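Mannose recognizing lectin (Marasmius oreades, PDB 4TKC) binds mannose, as a fungal lectin of the bulb-type family with separate sugar pockets along one chain. Local coordinates at residues A[49-54]-A[78-83]; A[82-87]-A[109-114]. One frame throughout, in Å; residues are numbered along the deposited sequence.

Contact 1: residues A[49-54]-A[78-83]. With BMA (beta-D-mannopyranose), chain B.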
loop_
_atom_site.group_PDB
_atom_site.type_symbol
_atom_site.label_atom_id
_atom_site.label_comp_id
_atom_site.label_asym_id
_atom_site.label_seq_id
_atom_site.Cartn_x
_atom_site.Cartn_y
_atom_site.Cartn_z
ATOM N N LYS A 49 -0.587 13.327 -20.133
ATOM C CA LYS A 49 -0.962 13.584 -18.735
ATOM C C LYS A 49 -2.410 14.047 -18.670
ATOM O O LYS A 49 -2.746 15.171 -19.057
ATOM C CB LYS A 49 -0.047 14.623 -18.074
ATOM C CG LYS A 49 -0.119 14.636 -16.542
ATOM C CD LYS A 49 1.075 15.344 -15.880
ATOM C CE LYS A 49 1.051 16.837 -16.156
ATOM N NZ LYS A 49 2.224 17.510 -15.529
ATOM N N LEU A 50 -3.282 13.113 -18.339
ATOM C CA LEU A 50 -4.718 13.373 -18.248
ATOM C C LEU A 50 -5.083 14.273 -17.078
ATOM O O LEU A 50 -6.011 15.074 -17.127
ATOM C CB LEU A 50 -5.495 12.069 -18.194
ATOM C CG LEU A 50 -5.351 11.165 -19.409
ATOM C CD1 LEU A 50 -6.115 9.870 -19.135
ATOM C CD2 LEU A 50 -5.809 11.866 -20.687
ATOM N N TRP A 51 -4.392 14.042 -15.955
ATOM C CA TRP A 51 -4.753 14.665 -14.689
ATOM C C TRP A 51 -3.563 14.534 -13.766
ATOM O O TRP A 51 -2.829 13.563 -13.868
ATOM C CB TRP A 51 -5.962 13.922 -14.076
ATOM C CG TRP A 51 -6.449 14.467 -12.763
ATOM C CD1 TRP A 51 -7.498 15.298 -12.535
ATOM C CD2 TRP A 51 -5.941 14.101 -11.459
ATOM N NE1 TRP A 51 -7.637 15.511 -11.169
ATOM C CE2 TRP A 51 -6.682 14.800 -10.510
ATOM C CE3 TRP A 51 -4.927 13.254 -11.022
ATOM C CZ2 TRP A 51 -6.427 14.722 -9.159
ATOM C CZ3 TRP A 51 -4.670 13.151 -9.625
ATOM C CH2 TRP A 51 -5.435 13.872 -8.724
ATOM N N SER A 52 -3.303 15.585 -12.991
ATOM C CA SER A 52 -2.211 15.494 -12.025
ATOM C C SER A 52 -2.341 16.437 -10.860
ATOM O O SER A 52 -3.041 17.411 -10.903
ATOM C CB SER A 52 -0.877 15.780 -12.708
ATOM O OG SER A 52 -0.854 17.114 -13.187
ATOM N N VAL A 53 -1.644 16.050 -9.771
ATOM C CA VAL A 53 -1.318 16.959 -8.664
ATOM C C VAL A 53 0.213 16.999 -8.579
ATOM O O VAL A 53 0.851 16.043 -8.140
ATOM C CB VAL A 53 -1.911 16.487 -7.305
ATOM C CG1 VAL A 53 -1.390 17.367 -6.160
ATOM C CG2 VAL A 53 -3.438 16.494 -7.365
ATOM N N ASP A 54 0.796 18.093 -9.046
ATOM C CA ASP A 54 2.241 18.198 -9.201
ATOM C C ASP A 54 2.801 19.229 -8.238
ATOM O O ASP A 54 2.097 20.121 -7.812
ATOM C CB ASP A 54 2.563 18.671 -10.625
ATOM C CG ASP A 54 2.142 17.676 -11.693
ATOM O OD1 ASP A 54 2.199 16.445 -11.444
ATOM O OD2 ASP A 54 1.812 18.117 -12.808
ATOM N N ALA A 78 -1.633 16.100 4.362
ATOM C CA ALA A 78 -2.447 15.878 3.150
ATOM C C ALA A 78 -2.133 16.884 2.036
ATOM O O ALA A 78 -2.027 18.067 2.317
ATOM C CB ALA A 78 -3.924 15.887 3.502
ATOM N N VAL A 79 -1.775 16.365 0.866
ATOM C CA VAL A 79 -1.525 17.233 -0.284
ATOM C C VAL A 79 -2.603 17.131 -1.363
ATOM O O VAL A 79 -2.593 17.895 -2.329
ATOM C CB VAL A 79 -0.144 16.995 -0.936
ATOM C CG1 VAL A 79 0.984 17.206 0.080
ATOM C CG2 VAL A 79 -0.068 15.601 -1.554
ATOM N N TRP A 80 -3.535 16.201 -1.208
ATOM C CA TRP A 80 -4.645 16.008 -2.191
ATOM C C TRP A 80 -5.727 15.192 -1.514
ATOM O O TRP A 80 -5.406 14.300 -0.720
ATOM C CB TRP A 80 -4.166 15.205 -3.389
ATOM C CG TRP A 80 -5.308 14.742 -4.295
ATOM C CD1 TRP A 80 -6.221 15.526 -4.965
ATOM C CD2 TRP A 80 -5.589 13.387 -4.653
ATOM N NE1 TRP A 80 -7.096 14.713 -5.660
ATOM C CE2 TRP A 80 -6.707 13.405 -5.526
ATOM C CE3 TRP A 80 -4.971 12.145 -4.333
ATOM C CZ2 TRP A 80 -7.251 12.250 -6.063
ATOM C CZ3 TRP A 80 -5.478 10.996 -4.911
ATOM C CH2 TRP A 80 -6.618 11.065 -5.792
ATOM N N HIS A 81 -6.996 15.497 -1.693
ATOM C CA HIS A 81 -8.032 14.603 -1.228
ATOM C C HIS A 81 -9.285 14.744 -2.071
ATOM O O HIS A 81 -9.568 15.805 -2.629
ATOM C CB HIS A 81 -8.298 14.785 0.276
ATOM C CG HIS A 81 -8.714 16.161 0.651
ATOM N ND1 HIS A 81 -10.023 16.485 0.955
ATOM C CD2 HIS A 81 -8.002 17.303 0.768
ATOM C CE1 HIS A 81 -10.097 17.773 1.247
ATOM N NE2 HIS A 81 -8.892 18.300 1.102
ATOM N N THR A 82 -9.945 13.619 -2.280
ATOM C CA THR A 82 -11.207 13.547 -3.029
ATOM C C THR A 82 -12.426 14.027 -2.235
ATOM O O THR A 82 -13.468 14.343 -2.829
ATOM C CB THR A 82 -11.462 12.131 -3.536
ATOM O OG1 THR A 82 -11.476 11.243 -2.392
ATOM C CG2 THR A 82 -10.316 11.691 -4.451
ATOM N N ALA A 83 -12.285 14.208 -0.928
ATOM C CA ALA A 83 -13.388 14.676 -0.078
ATOM C C ALA A 83 -14.662 13.844 -0.242
ATOM O O ALA A 83 -15.776 14.355 -0.241
ATOM C CB ALA A 83 -13.644 16.170 -0.251
HETATM C C1 BMA B . -10.022 14.073 6.727
HETATM C C2 BMA B . -9.618 12.606 6.838
HETATM C C3 BMA B . -8.115 12.577 7.055
HETATM C C4 BMA B . -7.378 13.363 5.957
HETATM C C5 BMA B . -7.925 14.787 5.816
HETATM C C6 BMA B . -7.188 15.540 4.708
HETATM O O1 BMA B . -11.443 14.066 6.561
HETATM O O2 BMA B . -10.031 11.874 5.676
HETATM O O3 BMA B . -7.707 11.207 7.111
HETATM O O4 BMA B . -5.980 13.440 6.245
HETATM O O5 BMA B . -9.340 14.676 5.610
HETATM O O6 BMA B . -8.051 16.305 3.849
#
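W51 drives the far edge of its indole into a face of W80, its CH2 lying 3.5 Å from W80 CE2. The two rings form an offset edge-to-face pair, with W51's six-membered ring 5.1 Å from W80's five-membered ring between centroids and their planes at 60°. W51 CZ2 also approaches W80 NE1 at 3.6 Å, so that the rim of one indole overlies the pyrrole side of the other. V53 adds its CG2 methyl as an off-centre CH-pi contact, 4.2 Å from the centroid of W80's five-membered ring. Both tryptophans hold CG anti to the backbone N (chi1 -180° for W51, 169° for W80), which extends each indole from the backbone toward the other. Classic beta bulges set both in place: L50 and W51 share L42 as partner, while V79 and W80 share G71. F32 touches both indoles. Off the interface, on segment 49-54, D54 OD2 takes a salt bridge from K49 NZ and a hydrogen bond from S52 OG, the donors arriving from opposite faces of the carboxylate plane. Along strand 78-81, A78 CB meets C6 of beta-D-mannopyranose at 3.5 Å, and the sugar's O6 sits over the H81 ring. Q64, D66, N68, Y72 and N85 complete that pocket. Between the segments themselves the chemistry is edge-to-face and CH-pi packing with no polar pair, which implies that complementary shape and dispersion hold these two sheets of the bulb-lectin fold together here.

Contact 2: residues A[82-87]-A[109-114]. With MAN (alpha-D-mannopyranose), chain D; BMA (beta-D-mannopyranose), chain B.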
loop_
_atom_site.group_PDB
_atom_site.type_symbol
_atom_site.label_atom_id
_atom_site.label_comp_id
_atom_site.label_asym_id
_atom_site.label_seq_id
_atom_site.Cartn_x
_atom_site.Cartn_y
_atom_site.Cartn_z
ATOM N N THR A 82 -9.945 13.619 -2.280
ATOM C CA THR A 82 -11.207 13.547 -3.029
ATOM C C THR A 82 -12.426 14.027 -2.235
ATOM O O THR A 82 -13.468 14.343 -2.829
ATOM C CB THR A 82 -11.462 12.131 -3.536
ATOM O OG1 THR A 82 -11.476 11.243 -2.392
ATOM C CG2 THR A 82 -10.316 11.691 -4.451
ATOM N N ALA A 83 -12.285 14.208 -0.928
ATOM C CA ALA A 83 -13.388 14.676 -0.078
ATOM C C ALA A 83 -14.662 13.844 -0.242
ATOM O O ALA A 83 -15.776 14.355 -0.241
ATOM C CB ALA A 83 -13.644 16.170 -0.251
ATOM N N THR A 84 -14.460 12.537 -0.269
ATOM C CA THR A 84 -15.489 11.571 -0.495
ATOM C C THR A 84 -15.945 10.814 0.761
ATOM O O THR A 84 -16.739 9.859 0.646
ATOM C CB THR A 84 -15.054 10.580 -1.581
ATOM O OG1 THR A 84 -13.699 10.183 -1.402
ATOM C CG2 THR A 84 -15.148 11.239 -2.916
ATOM N N ASN A 85 -15.503 11.300 1.935
ATOM C CA ASN A 85 -15.786 10.713 3.250
ATOM C C ASN A 85 -17.261 10.362 3.328
ATOM O O ASN A 85 -18.104 11.204 3.038
ATOM C CB ASN A 85 -15.561 11.712 4.411
ATOM C CG ASN A 85 -14.163 12.249 4.497
ATOM O OD1 ASN A 85 -13.447 12.028 5.513
ATOM N ND2 ASN A 85 -13.762 12.987 3.495
ATOM N N GLY A 86 -17.562 9.144 3.717
ATOM C CA GLY A 86 -18.915 8.718 3.942
ATOM C C GLY A 86 -18.956 7.309 4.505
ATOM O O GLY A 86 -17.912 6.674 4.762
ATOM N N ASP A 87 -20.179 6.790 4.610
ATOM C CA ASP A 87 -20.440 5.484 5.217
ATOM C C ASP A 87 -20.878 4.409 4.199
ATOM O O ASP A 87 -21.234 3.300 4.602
ATOM C CB ASP A 87 -21.530 5.597 6.287
ATOM C CG ASP A 87 -21.147 6.516 7.426
ATOM O OD1 ASP A 87 -20.040 6.358 7.980
ATOM O OD2 ASP A 87 -21.987 7.367 7.800
ATOM N N LYS A 109 -21.456 3.271 -7.222
ATOM C CA LYS A 109 -21.840 4.682 -7.232
ATOM C C LYS A 109 -20.605 5.580 -7.311
ATOM O O LYS A 109 -19.807 5.583 -6.366
ATOM C CB LYS A 109 -22.671 5.029 -5.992
ATOM C CG LYS A 109 -23.081 6.489 -5.825
ATOM C CD LYS A 109 -23.800 7.069 -7.026
ATOM C CE LYS A 109 -23.937 8.580 -6.845
ATOM N NZ LYS A 109 -24.593 9.217 -8.009
ATOM N N ALA A 110 -20.419 6.279 -8.448
ATOM C CA ALA A 110 -19.285 7.159 -8.610
ATOM C C ALA A 110 -19.547 8.366 -7.737
ATOM O O ALA A 110 -20.586 9.035 -7.912
ATOM C CB ALA A 110 -19.085 7.560 -10.088
ATOM N N VAL A 111 -18.639 8.648 -6.794
ATOM C CA VAL A 111 -18.746 9.840 -5.949
ATOM C C VAL A 111 -17.638 10.891 -6.174
ATOM O O VAL A 111 -17.667 11.985 -5.609
ATOM C CB VAL A 111 -18.797 9.465 -4.446
ATOM C CG1 VAL A 111 -20.064 8.699 -4.154
ATOM C CG2 VAL A 111 -17.598 8.613 -3.960
ATOM N N TRP A 112 -16.688 10.547 -7.027
ATOM C CA TRP A 112 -15.640 11.456 -7.449
ATOM C C TRP A 112 -14.975 10.866 -8.698
ATOM O O TRP A 112 -14.893 9.642 -8.888
ATOM C CB TRP A 112 -14.596 11.671 -6.344
ATOM C CG TRP A 112 -13.492 12.623 -6.695
ATOM C CD1 TRP A 112 -13.426 13.939 -6.372
ATOM C CD2 TRP A 112 -12.263 12.323 -7.391
ATOM N NE1 TRP A 112 -12.277 14.492 -6.865
ATOM C CE2 TRP A 112 -11.534 13.518 -7.475
ATOM C CE3 TRP A 112 -11.747 11.180 -8.009
ATOM C CZ2 TRP A 112 -10.290 13.591 -8.109
ATOM C CZ3 TRP A 112 -10.541 11.256 -8.631
ATOM C CH2 TRP A 112 -9.804 12.447 -8.655
ATOM N N HIS A 113 -14.590 11.743 -9.609
ATOM C CA HIS A 113 -13.855 11.298 -10.765
ATOM C C HIS A 113 -12.967 12.403 -11.310
ATOM O O HIS A 113 -13.198 13.622 -11.076
ATOM C CB HIS A 113 -14.802 10.686 -11.812
ATOM C CG HIS A 113 -15.607 11.680 -12.593
ATOM N ND1 HIS A 113 -16.417 12.625 -11.998
ATOM C CD2 HIS A 113 -15.761 11.842 -13.929
ATOM C CE1 HIS A 113 -17.019 13.339 -12.940
ATOM N NE2 HIS A 113 -16.594 12.918 -14.116
ATOM N N THR A 114 -11.989 11.981 -12.095
ATOM C CA THR A 114 -11.111 12.923 -12.758
ATOM C C THR A 114 -11.791 13.629 -13.944
ATOM O O THR A 114 -11.255 14.612 -14.452
ATOM C CB THR A 114 -9.771 12.259 -13.216
ATOM O OG1 THR A 114 -10.029 11.066 -13.937
ATOM C CG2 THR A 114 -8.851 11.975 -12.006
HETATM C C1 MAN D . -18.061 7.856 -17.053
HETATM C C2 MAN D . -17.372 6.499 -16.972
HETATM C C3 MAN D . -17.964 5.723 -15.800
HETATM C C4 MAN D . -17.832 6.539 -14.503
HETATM C C5 MAN D . -18.504 7.905 -14.684
HETATM C C6 MAN D . -18.257 8.797 -13.494
HETATM O O1 MAN D . -19.417 7.697 -17.417
HETATM O O2 MAN D . -15.996 6.724 -16.836
HETATM O O3 MAN D . -17.255 4.510 -15.675
HETATM O O4 MAN D . -18.426 5.821 -13.435
HETATM O O5 MAN D . -18.006 8.568 -15.847
HETATM O O6 MAN D . -19.033 9.971 -13.603
HETATM C C1 BMA B . -10.022 14.073 6.727
HETATM C C2 BMA B . -9.618 12.606 6.838
HETATM C C3 BMA B . -8.115 12.577 7.055
HETATM C C4 BMA B . -7.378 13.363 5.957
HETATM C C5 BMA B . -7.925 14.787 5.816
HETATM C C6 BMA B . -7.188 15.540 4.708
HETATM O O1 BMA B . -11.443 14.066 6.561
HETATM O O2 BMA B . -10.031 11.874 5.676
HETATM O O3 BMA B . -7.707 11.207 7.111
HETATM O O4 BMA B . -5.980 13.440 6.245
HETATM O O5 BMA B . -9.340 14.676 5.610
HETATM O O6 BMA B . -8.051 16.305 3.849
#
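The loop 82-87 runs beside the edge strand 109-113 without regular pairing, the closest CA pairs being T82 with W112 and T84 with V111, each 6.6 Å apart. T82 sets its CG2 methyl squarely over the six-membered ring of W112, 3.7 Å from the centroid and 17° off the ring normal, a well-centred CH-pi contact. The carbonyl O of T82 also lies 3.6 Å from W112 CD1. T84 continues the apolar surface: its CG2 touches W112 CB at 3.5 Å and V111 CG2 at 3.7 Å. In both threonines OG1 stands between the backbone N and the carbonyl carbon (chi1 58° in T82, 43° in T84), an orientation that sends the methyls across to the strand and lets T82 OG1 donate to T84 OG1 over 2.7 Å. T84 OG1 is bonded in addition to G67 O, and T82 OG1 to C69 N, tying the hydroxyls to the start of strand 69-72 and the turn before it. T114 N lies over the other face of W112, toward the rim. N85 belongs to the pocket of beta-D-mannopyranose, whereas A110 CB meets C6 of alpha-D-mannopyranose at 3.7 Å and H113 lies under its O6. Strand 109-113 pairs antiparallel with 101-105, where V111 and W112 face V103 in a classic beta bulge; V103 touches T82 and T84 as well, so the loop after strand 78-81 lies against two strands of the next sheet.

Contact 1 joins strands of two sheets of one bulb-type lectin domain; contact 2 lays the loop after one of them against the edge strand of a third. They share T82 and A83. The centre of contact 1 is about 8 Å, and that of contact 2 about 12 Å, from the centre of the chain, yet contact 1 is a surface contact with none of its four touching residues buried, whereas contact 2 is partly buried, with T82 enclosed. Aromatic pairing dominates contact 1, methyls against a single indole contact 2. Their tryptophans also meet, W80 CZ2 lying 3.6 Å from W112 CH2. Both contacts line the beta-D-mannopyranose pocket; of the two, only contact 2 supplies residues to the alpha-D-mannopyranose pocket.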